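Local atomic coordinates of BIFUNCTIONAL PROTEIN Proline utilization A (PutA) (Corynebacterium freiburgense, PDB entry 5UX5), a protein that oxidises proline to glutamate in two steps, pairing an FAD-dependent proline dehydrogenase with an NAD-dependent aldehyde dehydrogenase in one bifunctional chain. Residues Y12-L17 and M333-L338; I337-H342 and V365-E370; E1008-H1013 and T1026-W1031. One frame throughout, in Å; residues are numbered along the deposited sequence.

Interaction 1: Y12-L17 and M333-L338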
loop_
_atom_site.group_PDB
_atom_site.type_symbol
_atom_site.label_atom_id
_atom_site.label_comp_id
_atom_site.label_asym_id
_atom_site.label_seq_id
_atom_site.Cartn_x
_atom_site.Cartn_y
_atom_site.Cartn_z
ATOM N N TYR A 12 27.837 -31.615 -5.588
ATOM C CA TYR A 12 26.543 -32.093 -6.045
ATOM C C TYR A 12 26.410 -32.070 -7.575
ATOM O O TYR A 12 25.566 -32.789 -8.117
ATOM C CB TYR A 12 25.405 -31.282 -5.391
ATOM C CG TYR A 12 25.461 -29.759 -5.519
ATOM C CD1 TYR A 12 25.065 -29.127 -6.697
ATOM C CD2 TYR A 12 25.849 -28.950 -4.452
ATOM C CE1 TYR A 12 25.088 -27.728 -6.828
ATOM C CE2 TYR A 12 25.871 -27.535 -4.572
ATOM C CZ TYR A 12 25.491 -26.932 -5.767
ATOM O OH TYR A 12 25.521 -25.541 -5.914
ATOM N N ILE A 13 27.224 -31.284 -8.295
ATOM C CA ILE A 13 27.117 -31.246 -9.753
ATOM C C ILE A 13 27.622 -32.549 -10.361
ATOM O O ILE A 13 28.577 -33.159 -9.869
ATOM C CB ILE A 13 27.885 -30.047 -10.325
ATOM C CG1 ILE A 13 27.471 -28.762 -9.632
ATOM C CG2 ILE A 13 27.622 -29.907 -11.812
ATOM C CD1 ILE A 13 28.095 -27.550 -10.296
ATOM N N ASN A 14 26.960 -32.995 -11.426
ATOM C CA ASN A 14 27.294 -34.236 -12.119
ATOM C C ASN A 14 26.597 -34.214 -13.472
ATOM O O ASN A 14 25.839 -33.287 -13.786
ATOM C CB ASN A 14 26.830 -35.445 -11.334
ATOM C CG ASN A 14 25.347 -35.438 -11.183
ATOM O OD1 ASN A 14 24.623 -35.965 -12.028
ATOM N ND2 ASN A 14 24.873 -34.737 -10.172
ATOM N N ARG A 15 26.762 -35.299 -14.232
ATOM C CA ARG A 15 26.232 -35.356 -15.591
ATOM C C ARG A 15 25.168 -36.442 -15.783
ATOM O O ARG A 15 24.942 -36.877 -16.914
ATOM C CB ARG A 15 27.372 -35.537 -16.599
ATOM C CG ARG A 15 28.467 -34.497 -16.497
ATOM C CD ARG A 15 28.753 -33.784 -17.814
ATOM N NE ARG A 15 28.667 -34.662 -18.978
ATOM C CZ ARG A 15 28.288 -34.254 -20.191
ATOM N NH1 ARG A 15 27.945 -32.967 -20.399
ATOM N NH2 ARG A 15 28.235 -35.134 -21.192
ATOM N N ASP A 16 24.503 -36.896 -14.718
ATOM C CA ASP A 16 23.494 -37.940 -14.894
ATOM C C ASP A 16 22.371 -37.469 -15.816
ATOM O O ASP A 16 21.978 -38.182 -16.744
ATOM C CB ASP A 16 22.958 -38.396 -13.535
ATOM C CG ASP A 16 24.005 -39.129 -12.726
ATOM O OD1 ASP A 16 24.876 -39.781 -13.343
ATOM O OD2 ASP A 16 23.978 -39.046 -11.480
ATOM N N LEU A 17 21.848 -36.263 -15.586
ATOM C CA LEU A 17 20.799 -35.728 -16.457
ATOM C C LEU A 17 21.258 -35.650 -17.919
ATOM O O LEU A 17 20.498 -35.996 -18.832
ATOM C CB LEU A 17 20.355 -34.348 -15.956
ATOM C CG LEU A 17 19.202 -34.344 -14.965
ATOM C CD1 LEU A 17 18.794 -32.938 -14.658
ATOM C CD2 LEU A 17 18.035 -35.068 -15.585
ATOM N N MET A 333 16.996 -28.652 -8.415
ATOM C CA MET A 333 16.608 -29.094 -7.085
ATOM C C MET A 333 16.341 -30.590 -7.051
ATOM O O MET A 333 16.713 -31.274 -6.092
ATOM C CB MET A 333 15.401 -28.305 -6.591
ATOM C CG MET A 333 15.686 -26.821 -6.475
ATOM S SD MET A 333 14.585 -25.967 -5.330
ATOM C CE MET A 333 13.022 -26.302 -6.072
ATOM N N MET A 334 15.707 -31.110 -8.095
ATOM C CA MET A 334 15.515 -32.548 -8.236
ATOM C C MET A 334 16.857 -33.276 -8.220
ATOM O O MET A 334 17.071 -34.219 -7.443
ATOM C CB MET A 334 14.773 -32.785 -9.542
ATOM C CG MET A 334 14.395 -34.146 -9.887
ATOM S SD MET A 334 13.652 -33.936 -11.502
ATOM C CE MET A 334 15.100 -33.519 -12.414
ATOM N N ASP A 335 17.782 -32.810 -9.056
ATOM C CA ASP A 335 19.113 -33.381 -9.173
ATOM C C ASP A 335 19.803 -33.496 -7.820
ATOM O O ASP A 335 20.431 -34.514 -7.511
ATOM C CB ASP A 335 19.914 -32.462 -10.098
ATOM C CG ASP A 335 21.072 -33.141 -10.765
ATOM O OD1 ASP A 335 21.851 -33.847 -10.082
ATOM O OD2 ASP A 335 21.202 -32.919 -11.989
ATOM N N TYR A 336 19.717 -32.445 -7.013
ATOM C CA TYR A 336 20.467 -32.380 -5.768
ATOM C C TYR A 336 19.922 -33.368 -4.740
ATOM O O TYR A 336 20.689 -33.995 -3.996
ATOM C CB TYR A 336 20.409 -30.947 -5.237
ATOM C CG TYR A 336 21.042 -30.679 -3.877
ATOM C CD1 TYR A 336 20.391 -31.008 -2.691
ATOM C CD2 TYR A 336 22.258 -30.011 -3.784
ATOM C CE1 TYR A 336 20.968 -30.737 -1.458
ATOM C CE2 TYR A 336 22.838 -29.724 -2.560
ATOM C CZ TYR A 336 22.193 -30.094 -1.395
ATOM O OH TYR A 336 22.788 -29.801 -0.182
ATOM N N ILE A 337 18.598 -33.521 -4.690
ATOM C CA ILE A 337 17.954 -34.108 -3.524
ATOM C C ILE A 337 17.749 -35.607 -3.729
ATOM O O ILE A 337 17.715 -36.371 -2.755
ATOM C CB ILE A 337 16.627 -33.368 -3.226
ATOM C CG1 ILE A 337 16.233 -33.496 -1.758
ATOM C CG2 ILE A 337 15.513 -33.846 -4.117
ATOM C CD1 ILE A 337 17.244 -32.893 -0.847
ATOM N N LEU A 338 17.621 -36.042 -4.988
ATOM C CA LEU A 338 17.430 -37.460 -5.314
ATOM C C LEU A 338 18.769 -38.204 -5.400
ATOM O O LEU A 338 19.193 -38.685 -6.453
ATOM C CB LEU A 338 16.641 -37.608 -6.605
ATOM C CG LEU A 338 15.139 -37.522 -6.438
ATOM C CD1 LEU A 338 14.499 -37.757 -7.779
ATOM C CD2 LEU A 338 14.663 -38.542 -5.404
#

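Interaction 2: I337-H342 and V365-E370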
loop_
_atom_site.group_PDB
_atom_site.type_symbol
_atom_site.label_atom_id
_atom_site.label_comp_id
_atom_site.label_asym_id
_atom_site.label_seq_id
_atom_site.Cartn_x
_atom_site.Cartn_y
_atom_site.Cartn_z
ATOM N N ILE A 337 18.598 -33.521 -4.690
ATOM C CA ILE A 337 17.954 -34.108 -3.524
ATOM C C ILE A 337 17.749 -35.607 -3.729
ATOM O O ILE A 337 17.715 -36.371 -2.755
ATOM C CB ILE A 337 16.627 -33.368 -3.226
ATOM C CG1 ILE A 337 16.233 -33.496 -1.758
ATOM C CG2 ILE A 337 15.513 -33.846 -4.117
ATOM C CD1 ILE A 337 17.244 -32.893 -0.847
ATOM N N LEU A 338 17.621 -36.042 -4.988
ATOM C CA LEU A 338 17.430 -37.460 -5.314
ATOM C C LEU A 338 18.769 -38.204 -5.400
ATOM O O LEU A 338 19.193 -38.685 -6.453
ATOM C CB LEU A 338 16.641 -37.608 -6.605
ATOM C CG LEU A 338 15.139 -37.522 -6.438
ATOM C CD1 LEU A 338 14.499 -37.757 -7.779
ATOM C CD2 LEU A 338 14.663 -38.542 -5.404
ATOM N N ARG A 339 19.394 -38.360 -4.236
ATOM C CA ARG A 339 20.665 -39.039 -4.042
ATOM C C ARG A 339 20.564 -39.906 -2.805
ATOM O O ARG A 339 19.713 -39.671 -1.939
ATOM C CB ARG A 339 21.824 -38.068 -3.820
ATOM C CG ARG A 339 21.826 -36.998 -4.771
ATOM C CD ARG A 339 23.090 -36.203 -4.735
ATOM N NE ARG A 339 22.983 -35.350 -5.897
ATOM C CZ ARG A 339 23.995 -34.847 -6.557
ATOM N NH1 ARG A 339 25.233 -35.098 -6.172
ATOM N NH2 ARG A 339 23.747 -34.088 -7.607
ATOM N N PRO A 340 21.458 -40.884 -2.665
ATOM C CA PRO A 340 21.525 -41.614 -1.393
ATOM C C PRO A 340 22.014 -40.741 -0.254
ATOM O O PRO A 340 21.586 -40.935 0.888
ATOM C CB PRO A 340 22.480 -42.781 -1.699
ATOM C CG PRO A 340 22.445 -42.920 -3.164
ATOM C CD PRO A 340 22.227 -41.540 -3.727
ATOM N N GLU A 341 22.848 -39.741 -0.544
ATOM C CA GLU A 341 23.289 -38.814 0.494
ATOM C C GLU A 341 22.105 -38.225 1.265
ATOM O O GLU A 341 22.214 -37.950 2.468
ATOM C CB GLU A 341 24.133 -37.694 -0.133
ATOM C CG GLU A 341 24.558 -36.635 0.868
ATOM C CD GLU A 341 25.447 -35.547 0.288
ATOM O OE1 GLU A 341 25.856 -34.660 1.077
ATOM O OE2 GLU A 341 25.744 -35.578 -0.932
ATOM N N HIS A 342 20.973 -38.018 0.596
ATOM C CA HIS A 342 19.800 -37.406 1.206
ATOM C C HIS A 342 18.642 -38.392 1.347
ATOM O O HIS A 342 17.489 -38.052 1.084
ATOM C CB HIS A 342 19.366 -36.167 0.413
ATOM C CG HIS A 342 20.450 -35.149 0.233
ATOM N ND1 HIS A 342 21.094 -34.552 1.298
ATOM C CD2 HIS A 342 21.001 -34.619 -0.885
ATOM C CE1 HIS A 342 21.999 -33.700 0.841
ATOM N NE2 HIS A 342 21.964 -33.721 -0.480
ATOM N N VAL A 365 15.670 -44.125 -10.749
ATOM C CA VAL A 365 16.059 -45.461 -11.162
ATOM C C VAL A 365 17.576 -45.571 -11.318
ATOM O O VAL A 365 18.187 -46.514 -10.809
ATOM C CB VAL A 365 15.316 -45.828 -12.449
ATOM C CG1 VAL A 365 15.831 -47.149 -12.977
ATOM C CG2 VAL A 365 13.818 -45.888 -12.156
ATOM N N GLU A 366 18.217 -44.590 -11.964
ATOM C CA GLU A 366 19.664 -44.659 -12.178
ATOM C C GLU A 366 20.435 -44.662 -10.869
ATOM O O GLU A 366 21.493 -45.290 -10.766
ATOM C CB GLU A 366 20.109 -43.476 -13.046
ATOM C CG GLU A 366 21.619 -43.286 -13.257
ATOM C CD GLU A 366 22.320 -44.481 -13.861
ATOM O OE1 GLU A 366 23.528 -44.658 -13.581
ATOM O OE2 GLU A 366 21.675 -45.230 -14.629
ATOM N N ARG A 367 19.900 -44.016 -9.853
ATOM C CA ARG A 367 20.611 -43.810 -8.606
ATOM C C ARG A 367 20.120 -44.710 -7.500
ATOM O O ARG A 367 20.671 -44.652 -6.399
ATOM C CB ARG A 367 20.500 -42.346 -8.166
ATOM C CG ARG A 367 21.003 -41.376 -9.214
ATOM C CD ARG A 367 21.177 -40.026 -8.605
ATOM N NE ARG A 367 21.696 -39.043 -9.536
ATOM C CZ ARG A 367 21.488 -37.738 -9.395
ATOM N NH1 ARG A 367 20.765 -37.291 -8.376
ATOM N NH2 ARG A 367 21.978 -36.878 -10.271
ATOM N N GLY A 368 19.071 -45.494 -7.750
ATOM C CA GLY A 368 18.546 -46.411 -6.753
ATOM C C GLY A 368 17.833 -45.757 -5.585
ATOM O O GLY A 368 17.881 -46.286 -4.469
ATOM N N VAL A 369 17.168 -44.619 -5.810
ATOM C CA VAL A 369 16.454 -43.921 -4.742
ATOM C C VAL A 369 14.945 -43.893 -5.013
ATOM O O VAL A 369 14.248 -42.968 -4.579
ATOM C CB VAL A 369 17.036 -42.504 -4.539
ATOM C CG1 VAL A 369 18.514 -42.597 -4.191
ATOM C CG2 VAL A 369 16.818 -41.594 -5.779
ATOM N N GLU A 370 14.425 -44.940 -5.678
ATOM C CA GLU A 370 13.001 -45.012 -6.027
ATOM C C GLU A 370 12.080 -44.863 -4.818
ATOM O O GLU A 370 10.941 -44.403 -4.959
ATOM C CB GLU A 370 12.681 -46.333 -6.731
ATOM C CG GLU A 370 13.357 -46.553 -8.078
ATOM C CD GLU A 370 14.626 -47.392 -7.996
ATOM O OE1 GLU A 370 14.959 -48.027 -9.019
ATOM O OE2 GLU A 370 15.264 -47.442 -6.916
#

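Interaction 3: E1008-H1013 and T1026-W1031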
loop_
_atom_site.group_PDB
_atom_site.type_symbol
_atom_site.label_atom_id
_atom_site.label_comp_id
_atom_site.label_asym_id
_atom_site.label_seq_id
_atom_site.Cartn_x
_atom_site.Cartn_y
_atom_site.Cartn_z
ATOM N N GLU A 1008 -20.879 41.549 1.627
ATOM C CA GLU A 1008 -21.617 40.445 1.025
ATOM C C GLU A 1008 -21.011 39.104 1.463
ATOM O O GLU A 1008 -19.794 38.903 1.400
ATOM C CB GLU A 1008 -21.641 40.577 -0.502
ATOM C CG GLU A 1008 -22.644 39.618 -1.219
ATOM C CD GLU A 1008 -22.628 39.731 -2.763
ATOM O OE1 GLU A 1008 -22.144 40.751 -3.311
ATOM O OE2 GLU A 1008 -23.097 38.782 -3.428
ATOM N N TRP A 1009 -21.858 38.215 1.967
ATOM C CA TRP A 1009 -21.467 36.890 2.422
ATOM C C TRP A 1009 -21.007 36.005 1.256
ATOM O O TRP A 1009 -21.417 36.169 0.096
ATOM C CB TRP A 1009 -22.652 36.241 3.128
ATOM C CG TRP A 1009 -22.527 34.797 3.572
ATOM C CD1 TRP A 1009 -22.235 34.357 4.826
ATOM C CD2 TRP A 1009 -22.764 33.613 2.780
ATOM N NE1 TRP A 1009 -22.254 32.979 4.870
ATOM C CE2 TRP A 1009 -22.580 32.496 3.631
ATOM C CE3 TRP A 1009 -23.100 33.390 1.433
ATOM C CZ2 TRP A 1009 -22.716 31.172 3.183
ATOM C CZ3 TRP A 1009 -23.227 32.069 0.984
ATOM C CH2 TRP A 1009 -23.036 30.978 1.865
ATOM N N PHE A 1010 -20.176 35.019 1.590
ATOM C CA PHE A 1010 -19.723 34.007 0.646
ATOM C C PHE A 1010 -19.482 32.717 1.423
ATOM O O PHE A 1010 -19.166 32.769 2.617
ATOM C CB PHE A 1010 -18.456 34.448 -0.110
ATOM C CG PHE A 1010 -17.372 35.000 0.776
ATOM C CD1 PHE A 1010 -16.436 34.160 1.365
ATOM C CD2 PHE A 1010 -17.280 36.368 1.021
ATOM C CE1 PHE A 1010 -15.422 34.669 2.179
ATOM C CE2 PHE A 1010 -16.267 36.883 1.841
ATOM C CZ PHE A 1010 -15.340 36.028 2.416
ATOM N N PRO A 1011 -19.622 31.558 0.786
ATOM C CA PRO A 1011 -19.641 30.291 1.527
ATOM C C PRO A 1011 -18.268 29.938 2.067
ATOM O O PRO A 1011 -17.254 30.476 1.608
ATOM C CB PRO A 1011 -20.084 29.269 0.465
ATOM C CG PRO A 1011 -20.574 30.035 -0.670
ATOM C CD PRO A 1011 -19.869 31.346 -0.647
ATOM N N PRO A 1012 -18.190 29.025 3.030
ATOM C CA PRO A 1012 -16.871 28.535 3.453
ATOM C C PRO A 1012 -16.119 27.900 2.287
ATOM O O PRO A 1012 -16.711 27.251 1.419
ATOM C CB PRO A 1012 -17.203 27.506 4.547
ATOM C CG PRO A 1012 -18.562 27.949 5.097
ATOM C CD PRO A 1012 -19.286 28.556 3.910
ATOM N N HIS A 1013 -14.799 28.090 2.292
ATOM C CA HIS A 1013 -13.850 27.499 1.345
ATOM C C HIS A 1013 -13.970 28.056 -0.072
ATOM O O HIS A 1013 -13.537 27.416 -1.039
ATOM C CB HIS A 1013 -13.969 25.973 1.348
ATOM C CG HIS A 1013 -14.047 25.420 2.730
ATOM N ND1 HIS A 1013 -15.196 24.852 3.243
ATOM C CD2 HIS A 1013 -13.158 25.465 3.753
ATOM C CE1 HIS A 1013 -14.994 24.514 4.503
ATOM N NE2 HIS A 1013 -13.771 24.892 4.842
ATOM N N THR A 1026 -10.644 45.060 3.894
ATOM C CA THR A 1026 -10.141 44.220 4.982
ATOM C C THR A 1026 -11.191 43.213 5.449
ATOM O O THR A 1026 -10.872 42.061 5.778
ATOM C CB THR A 1026 -9.701 45.109 6.155
ATOM O OG1 THR A 1026 -8.440 45.713 5.861
ATOM C CG2 THR A 1026 -9.509 44.281 7.446
ATOM N N THR A 1027 -12.452 43.629 5.476
ATOM C CA THR A 1027 -13.489 42.754 5.992
ATOM C C THR A 1027 -13.574 41.459 5.199
ATOM O O THR A 1027 -13.883 40.411 5.768
ATOM C CB THR A 1027 -14.824 43.506 6.005
ATOM O OG1 THR A 1027 -14.673 44.687 6.801
ATOM C CG2 THR A 1027 -15.947 42.657 6.585
ATOM N N ILE A 1028 -13.283 41.494 3.903
ATOM C CA ILE A 1028 -13.314 40.260 3.128
ATOM C C ILE A 1028 -12.212 39.320 3.571
ATOM O O ILE A 1028 -12.444 38.114 3.716
ATOM C CB ILE A 1028 -13.225 40.550 1.625
ATOM C CG1 ILE A 1028 -14.468 41.309 1.174
ATOM C CG2 ILE A 1028 -13.068 39.247 0.851
ATOM C CD1 ILE A 1028 -14.219 42.134 -0.022
ATOM N N TYR A 1029 -11.001 39.848 3.788
ATOM C CA TYR A 1029 -9.916 39.024 4.324
ATOM C C TYR A 1029 -10.302 38.420 5.676
ATOM O O TYR A 1029 -10.082 37.229 5.922
ATOM C CB TYR A 1029 -8.634 39.851 4.467
ATOM C CG TYR A 1029 -7.843 40.126 3.205
ATOM C CD1 TYR A 1029 -7.192 39.100 2.520
ATOM C CD2 TYR A 1029 -7.719 41.432 2.702
ATOM C CE1 TYR A 1029 -6.442 39.359 1.365
ATOM C CE2 TYR A 1029 -6.983 41.699 1.543
ATOM C CZ TYR A 1029 -6.349 40.655 0.887
ATOM O OH TYR A 1029 -5.615 40.895 -0.246
ATOM N N GLU A 1030 -10.879 39.235 6.571
ATOM C CA GLU A 1030 -11.234 38.756 7.910
ATOM C C GLU A 1030 -12.295 37.685 7.851
ATOM O O GLU A 1030 -12.287 36.743 8.658
ATOM C CB GLU A 1030 -11.734 39.892 8.782
ATOM C CG GLU A 1030 -10.665 40.818 9.261
ATOM C CD GLU A 1030 -11.233 42.116 9.819
ATOM O OE1 GLU A 1030 -12.441 42.379 9.610
ATOM O OE2 GLU A 1030 -10.477 42.861 10.480
ATOM N N TRP A 1031 -13.238 37.821 6.925
ATOM C CA TRP A 1031 -14.263 36.799 6.819
ATOM C C TRP A 1031 -13.695 35.534 6.215
ATOM O O TRP A 1031 -14.010 34.436 6.675
ATOM C CB TRP A 1031 -15.441 37.298 6.003
ATOM C CG TRP A 1031 -16.252 38.332 6.713
ATOM C CD1 TRP A 1031 -15.943 38.954 7.887
ATOM C CD2 TRP A 1031 -17.522 38.845 6.304
ATOM N NE1 TRP A 1031 -16.940 39.837 8.231
ATOM C CE2 TRP A 1031 -17.925 39.784 7.277
ATOM C CE3 TRP A 1031 -18.359 38.604 5.209
ATOM C CZ2 TRP A 1031 -19.132 40.479 7.188
ATOM C CZ3 TRP A 1031 -19.551 39.286 5.122
ATOM C CH2 TRP A 1031 -19.929 40.215 6.106
#

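Interaction 1: Y12-L17 and M333-L338
Y12 and Y336 meet as an offset edge-to-face pair, with ring centroids 5.3 Å apart and planes at 61°. The edge of Y336 is turned to the face of Y12: Y336 CE2 lies 3.6 Å from Y12 CD2. Y12 swings CG between its backbone N and carbonyl carbon (chi1 53°), whereas Y336 holds CG opposite its backbone N; together these torsions bring the CD2-CE2 edge of Y336 over one face of Y12. Beside the rings, N14 ND2 donates to D335 OD1 at 3.2 Å with an N-H...O angle of 165°. The acceptor lies close to the amide plane, and OD1 is approached on its syn side. The other end of the same amide, N14 OD1, accepts from D16 N at 2.8 Å, an Asx turn at the start of helix 16-31; with the D335 bond, this holds the amide's rotation. L17 CD1 rests 3.6 Å from D335 OD2, an oxygen salt-bridged to R451; R339 and R367 pair with OD1, so the buried carboxylate is probably held ionised. The contact lays the N-terminal segment on the end of helix 323-337 in the proline dehydrogenase barrel, with M334 turned to helix 354-367 and Y336 to helix 271-287.

Interaction 2: I337-H342 and V365-E370
R367 reaches from the end of helix 354-367 to the carbonyl of L338, joining the C-terminal ends of two successive outer helices of the proline dehydrogenase (beta-alpha)8-type barrel, with strand 345-350 between them in sequence. Its chain is extended from CG to NE, with CG opposite the carbonyl carbon (chi1 -57°), and this carries the guanidinium across to the L338 carbonyl. NH1 of R367 donates to L338 O at 2.8 Å with an N-H...O angle of 160°. The oxygen lies at the guanidinium edge, close to its plane, but the donor stands well above the L338 carbonyl plane and does not use a lone-pair direction. L338 is the centre of an inverse gamma turn, the bend by which the chain leaves the helix.

R339 passes R367 obliquely, their guanidinium planes 68° apart, so the two groups do not stack. The closest charged atoms, R339 NE and R367 NH1, are 3.9 Å apart, and this like-charge approach is probably tolerated because both arginines form salt bridges with D335, and R367 with D16 as well.

Next to the arginines, V369 fits its two methyls against different parts of the loop. CG2 meets L338 CD2 at 3.8 Å in an oblique crossing of the side chains, while CG1 turns to the R339-P340 peptide. The valine follows G368, whose positive phi and bonds back into the last turn make a Schellman motif; the chain turns off the helix there, and the CB of V369 points at the loop. P340 crosses V369 at about a right angle, and its ring atom CD comes to rest 3.9 Å from V369 CG1.

Interaction 3: E1008-H1013 and T1026-W1031
F1010 pushes the far end of its ring against helix 1026-1035, where CZ lies 3.8 Å from W1031 CB and, on the neighbouring turn, 3.8 Å from I1028 O. The carbonyl oxygen sits at the ring edge, near its plane, and so faces the ring's C-H rim. A methyl completes this side of the contact: I1028 CG2 is 4.1 Å from F1010 CE2, the two side chains crossing obliquely. With CG between the backbone N and the carbonyl carbon (chi1 48°), the phenyl group is swung off the line of the loop and in toward the helix.

W1031 answers from the helix. Its CG lies opposite the carbonyl carbon (chi1 -71°), which sends the indole back to the loop, where CZ3 approaches E1008 O at 3.7 Å. The approach to that oxygen is oblique, whereas W1009 N lies near the indole plane, 4.1 Å from the same CZ3. T1027 CG2, one turn earlier on the helix, covers part of one indole face.

The contact packs the loop before strand 1015-1018 onto helix 1026-1035, which comes after that strand, in the C-terminal region. F1010 and I1028 both touch I1016, continuing the apolar layer down to the strands. A backbone hydrogen bond ties H1013 to N1035, but between the two segments there is none, so their cohesion rests on van der Waals and hydrophobic packing, with aromatic carbons close to backbone oxygens.

Interactions 1 and 2 are neighbours, with centres 9 Å apart and I337 and L338 in common, and both grip the end of helix 323-337 in the proline dehydrogenase barrel. Four of six touching residues are buried in interaction 1, against two of five in interaction 2, which lies partly at the surface. A salt bridge from D16 OD2 to R367 NE, 3.0 Å long, ties them into one charged cluster that also includes D335 and R339. Interaction 3 is likewise only partly buried, but its centre lies about 81 Å from that of interaction 1, across the chain's centre. It is apolar and aromatic, without the hydrogen bonds and surrounding salt bridges of the other two.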